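Local coordinates for protein L-methionine gamma-lyase (Fusobacterium nucleatum subsp. nucleatum, PDB 6LXU) that belongs to the pyridoxal-phosphate-dependent enzymes of Cys/Met metabolism and carries its cofactor covalently on a lysine side chain, at residues A[158-169]-A[298-308]. Numbering follows the deposited sequence.
Sequences TPANPNLKIVDL and HPGYEIAKKQM
Gln307 turns the edge of its amide to the backbone of 167-169, with both polar atoms engaged. Its NE2 donates to Val167 O (2.8 Å), which lies close to the amide plane, while OE1 accepts from Leu169 N (3.0 Å) in the carbonyl plane, on a lone pair. With CG wedged between the backbone N and the carbonyl carbon (chi1 75°) and the chain extended beyond it, the amide reaches across from the last turn of helix 301-307. Two waters complete its grip: one joins NE2 to Thr158 OG1, the other donates to both OE1 and Asp168 OD1. Asp168 is the N-cap of helix 169-176, where OD1 also accepts from Ala171 N, so Gln307 meets the loop just where that helix begins. The contact thus joins the loop after strand 151-157 of the seven-stranded mixed sheet to a short helix between strands 287-291 and 314-319 of the five-stranded sheet. Ile166 points toward the helix; with chi1 -60° its CG2 is anti to the backbone N and meets Ile303 CG2 at 3.7 Å, the two side chains sliding past each other in opposite directions. Ile303 CG2 also packs against Asp168 CB, the two side chains crossing nearly at right angles. Nearby, Pro159, which follows a cis peptide bond, and Met308 meet tip to tip, CG to CE 3.8 Å. At the far end His298 turns its ring edge to the G1 beta bulge of Leu164 and Lys165 opposite Ala160: NE2 donates almost straight to Leu164 O (2.8 Å, 163°), approaching from above the carbonyl plane.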
ATOM      1  N   THR A 158      -7.761  -3.920  32.411  1.00  7.49           N
ATOM      2  CA  THR A 158      -7.848  -5.287  32.924  1.00  7.17           C
ATOM      3  C   THR A 158      -8.040  -6.265  31.772  1.00  6.89           C
ATOM      4  O   THR A 158      -8.880  -6.020  30.922  1.00  6.59           O
ATOM      5  CB  THR A 158      -8.979  -5.468  33.977  1.00  7.34           C
ATOM      6  OG1 THR A 158      -8.992  -6.818  34.449  1.00  7.19           O
ATOM      7  CG2 THR A 158     -10.346  -5.073  33.458  1.00  7.53           C
ATOM      8  N   PRO A 159      -7.295  -7.370  31.735  1.00  6.92           N
ATOM      9  CA  PRO A 159      -6.105  -7.649  32.538  1.00  7.51           C
ATOM     10  C   PRO A 159      -5.005  -6.638  32.270  1.00  8.12           C
ATOM     11  O   PRO A 159      -4.974  -6.052  31.187  1.00  8.67           O
ATOM     12  CB  PRO A 159      -5.682  -9.051  32.066  1.00  7.36           C
ATOM     13  CG  PRO A 159      -6.872  -9.617  31.370  1.00  7.19           C
ATOM     14  CD  PRO A 159      -7.548  -8.433  30.754  1.00  6.99           C
ATOM     15  N   ALA A 160      -4.116  -6.431  33.240  1.00  8.88           N
ATOM     16  CA  ALA A 160      -3.054  -5.407  33.104  1.00 10.62           C
ATOM     17  C   ALA A 160      -1.703  -5.948  33.530  1.00 12.28           C
ATOM     18  O   ALA A 160      -1.639  -6.682  34.534  1.00 14.77           O
ATOM     19  CB  ALA A 160      -3.389  -4.185  33.943  1.00 11.60           C
ATOM     20  N   ASN A 161      -0.640  -5.539  32.806  1.00 13.39           N
ATOM     21  CA  ASN A 161       0.789  -5.917  33.032  1.00 16.20           C
ATOM     22  C   ASN A 161       1.214  -5.574  34.442  1.00 17.44           C
ATOM     23  O   ASN A 161       0.626  -4.670  35.013  1.00 19.10           O
ATOM     24  CB  ASN A 161       1.751  -5.094  32.135  1.00 17.85           C
ATOM     25  CG  ASN A 161       1.611  -5.366  30.644  1.00 18.48           C
ATOM     26  OD1 ASN A 161       1.880  -6.483  30.168  1.00 20.87           O
ATOM     27  ND2 ASN A 161       1.295  -4.309  29.876  1.00 20.20           N
ATOM     28  N   PRO A 162       2.241  -6.225  35.022  1.00 17.64           N
ATOM     29  CA  PRO A 162       3.026  -7.335  34.438  1.00 16.46           C
ATOM     30  C   PRO A 162       2.598  -8.741  34.918  1.00 15.02           C
ATOM     31  O   PRO A 162       3.163  -9.765  34.482  1.00 16.83           O
ATOM     32  CB  PRO A 162       4.423  -7.023  34.963  1.00 17.65           C
ATOM     33  CG  PRO A 162       4.168  -6.459  36.334  1.00 18.00           C
ATOM     34  CD  PRO A 162       2.876  -5.697  36.247  1.00 18.75           C
ATOM     35  N   ASN A 163       1.627  -8.759  35.823  1.00 11.83           N
ATOM     36  CA  ASN A 163       1.110  -9.956  36.467  1.00 10.98           C
ATOM     37  C   ASN A 163      -0.355 -10.215  36.093  1.00  9.77           C
ATOM     38  O   ASN A 163      -1.038 -10.971  36.774  1.00  9.79           O
ATOM     39  CB  ASN A 163       1.254  -9.838  38.006  1.00 12.02           C
ATOM     40  CG  ASN A 163       2.707  -9.855  38.499  1.00 13.23           C
ATOM     41  OD1 ASN A 163       3.637 -10.256  37.800  1.00 15.05           O
ATOM     42  ND2 ASN A 163       2.888  -9.494  39.769  1.00 15.45           N
ATOM     43  N   LEU A 164      -0.832  -9.613  35.001  1.00  8.96           N
ATOM     44  CA  LEU A 164      -2.206  -9.825  34.508  1.00  8.73           C
ATOM     45  C   LEU A 164      -3.255  -9.598  35.604  1.00  8.45           C
ATOM     46  O   LEU A 164      -4.178 -10.394  35.820  1.00  8.25           O
ATOM     47  CB  LEU A 164      -2.351 -11.180  33.810  1.00  8.89           C
ATOM     48  CG  LEU A 164      -1.443 -11.270  32.566  1.00  9.39           C
ATOM     49  CD1 LEU A 164      -1.445 -12.666  31.977  1.00  9.60           C
ATOM     50  CD2 LEU A 164      -1.807 -10.259  31.489  1.00  9.92           C
ATOM     51  N   LYS A 165      -3.095  -8.469  36.278  1.00  8.49           N
ATOM     52  CA  LYS A 165      -4.019  -8.027  37.310  1.00  8.93           C
ATOM     53  C   LYS A 165      -5.421  -7.860  36.757  1.00  8.44           C
ATOM     54  O   LYS A 165      -5.615  -7.269  35.688  1.00  8.17           O
ATOM     55  CB  LYS A 165      -3.533  -6.698  37.880  1.00  9.98           C
ATOM     56  CG  LYS A 165      -4.366  -6.121  39.015  1.00 11.15           C
ATOM     57  CD  LYS A 165      -3.777  -4.789  39.473  1.00 12.30           C
ATOM     58  CE  LYS A 165      -4.530  -4.193  40.632  1.00 13.21           C
ATOM     59  NZ  LYS A 165      -3.783  -3.040  41.194  1.00 13.54           N
ATOM     60  N   ILE A 166      -6.390  -8.346  37.530  1.00  8.43           N
ATOM     61  CA  ILE A 166      -7.799  -8.265  37.189  1.00  8.57           C
ATOM     62  C   ILE A 166      -8.487  -7.279  38.135  1.00  8.43           C
ATOM     63  O   ILE A 166      -8.259  -7.311  39.357  1.00  9.04           O
ATOM     64  CB  ILE A 166      -8.472  -9.652  37.342  1.00  9.02           C
ATOM     65  CG1 ILE A 166      -7.838 -10.707  36.421  1.00  9.19           C
ATOM     66  CG2 ILE A 166      -9.975  -9.568  37.106  1.00  9.34           C
ATOM     67  CD1 ILE A 166      -7.933 -10.382  34.937  1.00  9.31           C
ATOM     68  N   VAL A 167      -9.308  -6.401  37.582  1.00  8.21           N
ATOM     69  CA  VAL A 167     -10.136  -5.493  38.393  1.00  8.35           C
ATOM     70  C   VAL A 167     -11.563  -5.557  37.876  1.00  7.96           C
ATOM     71  O   VAL A 167     -11.807  -5.890  36.715  1.00  7.92           O
ATOM     72  CB  VAL A 167      -9.588  -4.048  38.452  1.00  8.71           C
ATOM     73  CG1 VAL A 167      -8.121  -4.051  38.876  1.00  9.11           C
ATOM     74  CG2 VAL A 167      -9.766  -3.313  37.142  1.00  8.82           C
ATOM     75  N   ASP A 168     -12.512  -5.258  38.770  1.00  7.92           N
ATOM     76  CA  ASP A 168     -13.933  -5.485  38.514  1.00  7.92           C
ATOM     77  C   ASP A 168     -14.544  -4.258  37.866  1.00  7.70           C
ATOM     78  O   ASP A 168     -14.839  -3.266  38.544  1.00  7.73           O
ATOM     79  CB  ASP A 168     -14.635  -5.812  39.836  1.00  8.30           C
ATOM     80  CG  ASP A 168     -16.055  -6.325  39.656  1.00  8.57           C
ATOM     81  OD1 ASP A 168     -16.773  -5.811  38.787  1.00  8.47           O
ATOM     82  OD2 ASP A 168     -16.445  -7.233  40.431  1.00  9.97           O
ATOM     83  N   LEU A 169     -14.741  -4.310  36.549  1.00  7.61           N
ATOM     84  CA  LEU A 169     -15.180  -3.136  35.807  1.00  7.59           C
ATOM     85  C   LEU A 169     -16.564  -2.649  36.222  1.00  7.54           C
ATOM     86  O   LEU A 169     -16.784  -1.450  36.327  1.00  7.46           O
ATOM     87  CB  LEU A 169     -15.145  -3.417  34.316  1.00  7.64           C
ATOM     88  CG  LEU A 169     -13.746  -3.692  33.741  1.00  7.91           C
ATOM     89  CD1 LEU A 169     -13.873  -3.947  32.248  1.00  8.26           C
ATOM     90  CD2 LEU A 169     -12.814  -2.520  34.009  1.00  7.92           C
ATOM     91  N   HIS A 298      -5.166 -17.582  40.576  1.00 11.50           N
ATOM     92  CA  HIS A 298      -4.872 -16.204  40.205  1.00 10.75           C
ATOM     93  C   HIS A 298      -5.760 -15.279  41.043  1.00 11.68           C
ATOM     94  O   HIS A 298      -6.958 -15.492  41.092  1.00 10.85           O
ATOM     95  CB  HIS A 298      -5.146 -15.989  38.705  1.00 10.36           C
ATOM     96  CG  HIS A 298      -4.539 -14.741  38.154  1.00 10.34           C
ATOM     97  ND1 HIS A 298      -3.183 -14.611  37.957  1.00 10.62           N
ATOM     98  CD2 HIS A 298      -5.103 -13.590  37.721  1.00 10.28           C
ATOM     99  CE1 HIS A 298      -2.937 -13.419  37.441  1.00 10.34           C
ATOM    100  NE2 HIS A 298      -4.084 -12.778  37.292  1.00 10.20           N
ATOM    101  N   PRO A 299      -5.187 -14.187  41.575  1.00 12.12           N
ATOM    102  CA  PRO A 299      -6.042 -13.215  42.251  1.00 12.28           C
ATOM    103  C   PRO A 299      -7.086 -12.643  41.298  1.00 12.11           C
ATOM    104  O   PRO A 299      -6.768 -12.325  40.137  1.00 12.59           O
ATOM    105  CB  PRO A 299      -5.061 -12.120  42.705  1.00 12.94           C
ATOM    106  CG  PRO A 299      -3.740 -12.774  42.726  1.00 13.13           C
ATOM    107  CD  PRO A 299      -3.781 -13.756  41.589  1.00 12.74           C
ATOM    108  N   GLY A 300      -8.319 -12.534  41.767  1.00 12.05           N
ATOM    109  CA  GLY A 300      -9.398 -12.043  40.932  1.00 11.61           C
ATOM    110  C   GLY A 300      -9.909 -13.038  39.909  1.00 11.16           C
ATOM    111  O   GLY A 300     -10.623 -12.639  38.991  1.00 11.28           O
ATOM    112  N   TYR A 301      -9.608 -14.332  40.087  1.00 11.31           N
ATOM    113  CA  TYR A 301     -10.091 -15.342  39.147  1.00 11.34           C
ATOM    114  C   TYR A 301     -11.617 -15.255  38.987  1.00 11.15           C
ATOM    115  O   TYR A 301     -12.147 -15.331  37.881  1.00 10.49           O
ATOM    116  CB  TYR A 301      -9.680 -16.748  39.621  1.00 11.77           C
ATOM    117  CG  TYR A 301     -10.460 -17.863  38.963  1.00 12.38           C
ATOM    118  CD1 TYR A 301     -10.215 -18.228  37.639  1.00 12.66           C
ATOM    119  CD2 TYR A 301     -11.442 -18.568  39.665  1.00 13.69           C
ATOM    120  CE1 TYR A 301     -10.933 -19.238  37.031  1.00 13.69           C
ATOM    121  CE2 TYR A 301     -12.172 -19.582  39.056  1.00 14.38           C
ATOM    122  CZ  TYR A 301     -11.913 -19.909  37.743  1.00 14.73           C
ATOM    123  OH  TYR A 301     -12.620 -20.913  37.137  1.00 16.89           O
ATOM    124  N   GLU A 302     -12.322 -15.107  40.110  1.00 11.72           N
ATOM    125  CA  GLU A 302     -13.781 -15.095  40.067  1.00 12.42           C
ATOM    126  C   GLU A 302     -14.325 -13.865  39.340  1.00 11.37           C
ATOM    127  O   GLU A 302     -15.337 -13.960  38.657  1.00 11.63           O
ATOM    128  CB  GLU A 302     -14.382 -15.219  41.474  1.00 14.24           C
ATOM    129  CG  GLU A 302     -14.085 -16.544  42.179  1.00 16.13           C
ATOM    130  CD  GLU A 302     -14.726 -17.771  41.547  1.00 17.32           C
ATOM    131  OE1 GLU A 302     -15.658 -17.661  40.729  1.00 19.20           O
ATOM    132  OE2 GLU A 302     -14.282 -18.894  41.888  1.00 20.28           O
ATOM    133  N   ILE A 303     -13.625 -12.734  39.451  1.00 10.55           N
ATOM    134  CA  ILE A 303     -13.994 -11.527  38.696  1.00 10.38           C
ATOM    135  C   ILE A 303     -13.764 -11.754  37.199  1.00  9.77           C
ATOM    136  O   ILE A 303     -14.609 -11.441  36.366  1.00  9.68           O
ATOM    137  CB  ILE A 303     -13.199 -10.300  39.188  1.00 10.54           C
ATOM    138  CG1 ILE A 303     -13.599  -9.944  40.633  1.00 11.26           C
ATOM    139  CG2 ILE A 303     -13.416  -9.103  38.277  1.00 10.26           C
ATOM    140  CD1 ILE A 303     -12.598  -9.075  41.356  1.00 11.89           C
ATOM    141  N   ALA A 304     -12.613 -12.334  36.855  1.00  9.86           N
ATOM    142  CA  ALA A 304     -12.316 -12.657  35.457  1.00  9.92           C
ATOM    143  C   ALA A 304     -13.379 -13.573  34.872  1.00 10.27           C
ATOM    144  O   ALA A 304     -13.840 -13.358  33.752  1.00 10.07           O
ATOM    145  CB  ALA A 304     -10.940 -13.299  35.330  1.00  9.57           C
ATOM    146  N   LYS A 305     -13.787 -14.579  35.645  1.00 11.10           N
ATOM    147  CA  LYS A 305     -14.821 -15.510  35.195  1.00 12.40           C
ATOM    148  C   LYS A 305     -16.165 -14.819  34.933  1.00 11.65           C
ATOM    149  O   LYS A 305     -16.910 -15.232  34.057  1.00 12.84           O
ATOM    150  CB  LYS A 305     -14.985 -16.638  36.213  1.00 14.07           C
ATOM    151  CG  LYS A 305     -15.871 -17.781  35.744  1.00 16.55           C
ATOM    152  CD  LYS A 305     -15.949 -18.854  36.814  1.00 18.70           C
ATOM    153  CE  LYS A 305     -16.795 -20.031  36.353  1.00 20.94           C
ATOM    154  NZ  LYS A 305     -17.028 -21.010  37.448  1.00 23.07           N
ATOM    155  N   LYS A 306     -16.475 -13.768  35.683  1.00 11.20           N
ATOM    156  CA  LYS A 306     -17.721 -13.044  35.488  1.00 11.27           C
ATOM    157  C   LYS A 306     -17.702 -12.091  34.314  1.00 10.53           C
ATOM    158  O   LYS A 306     -18.729 -11.893  33.684  1.00 11.40           O
ATOM    159  CB  LYS A 306     -18.048 -12.209  36.714  1.00 12.21           C
ATOM    160  CG  LYS A 306     -18.497 -12.943  37.964  1.00 13.12           C
ATOM    161  CD  LYS A 306     -19.892 -13.474  37.763  1.00 13.60           C
ATOM    162  CE  LYS A 306     -20.483 -14.030  39.041  1.00 14.27           C
ATOM    163  NZ  LYS A 306     -21.886 -14.445  38.821  1.00 14.74           N
ATOM    164  N   GLN A 307     -16.566 -11.431  34.051  1.00  9.49           N
ATOM    165  CA  GLN A 307     -16.538 -10.363  33.042  1.00  9.01           C
ATOM    166  C   GLN A 307     -15.795 -10.716  31.750  1.00  8.52           C
ATOM    167  O   GLN A 307     -15.825  -9.912  30.822  1.00  8.95           O
ATOM    168  CB  GLN A 307     -16.015  -9.053  33.650  1.00  9.00           C
ATOM    169  CG  GLN A 307     -14.521  -9.009  33.888  1.00  8.93           C
ATOM    170  CD  GLN A 307     -14.035  -7.799  34.669  1.00  8.61           C
ATOM    171  OE1 GLN A 307     -14.815  -6.997  35.204  1.00  8.42           O
ATOM    172  NE2 GLN A 307     -12.716  -7.671  34.763  1.00  8.58           N
ATOM    173  N   MET A 308     -15.174 -11.894  31.691  1.00  8.38           N
ATOM    174  CA  MET A 308     -14.429 -12.325  30.504  1.00  8.59           C
ATOM    175  C   MET A 308     -15.007 -13.632  29.982  1.00  8.68           C
ATOM    176  O   MET A 308     -15.173 -14.590  30.743  1.00  9.82           O
ATOM    177  CB  MET A 308     -12.952 -12.554  30.811  1.00  8.58           C
ATOM    178  CG  MET A 308     -12.238 -11.353  31.410  1.00  8.50           C
ATOM    179  SD  MET A 308     -10.481 -11.643  31.688  1.00  8.48           S
ATOM    180  CE  MET A 308      -9.807 -11.619  30.030  1.00  8.24           C
TER
HETATM  181  O   HOH W   1     -10.535  -8.539  32.900  1.00  7.81           O
HETATM  182  O   HOH W   2      -5.210 -10.263  39.585  1.00 12.79           O
HETATM  183  O   HOH W   3     -17.323  -6.565  36.234  1.00  9.04           O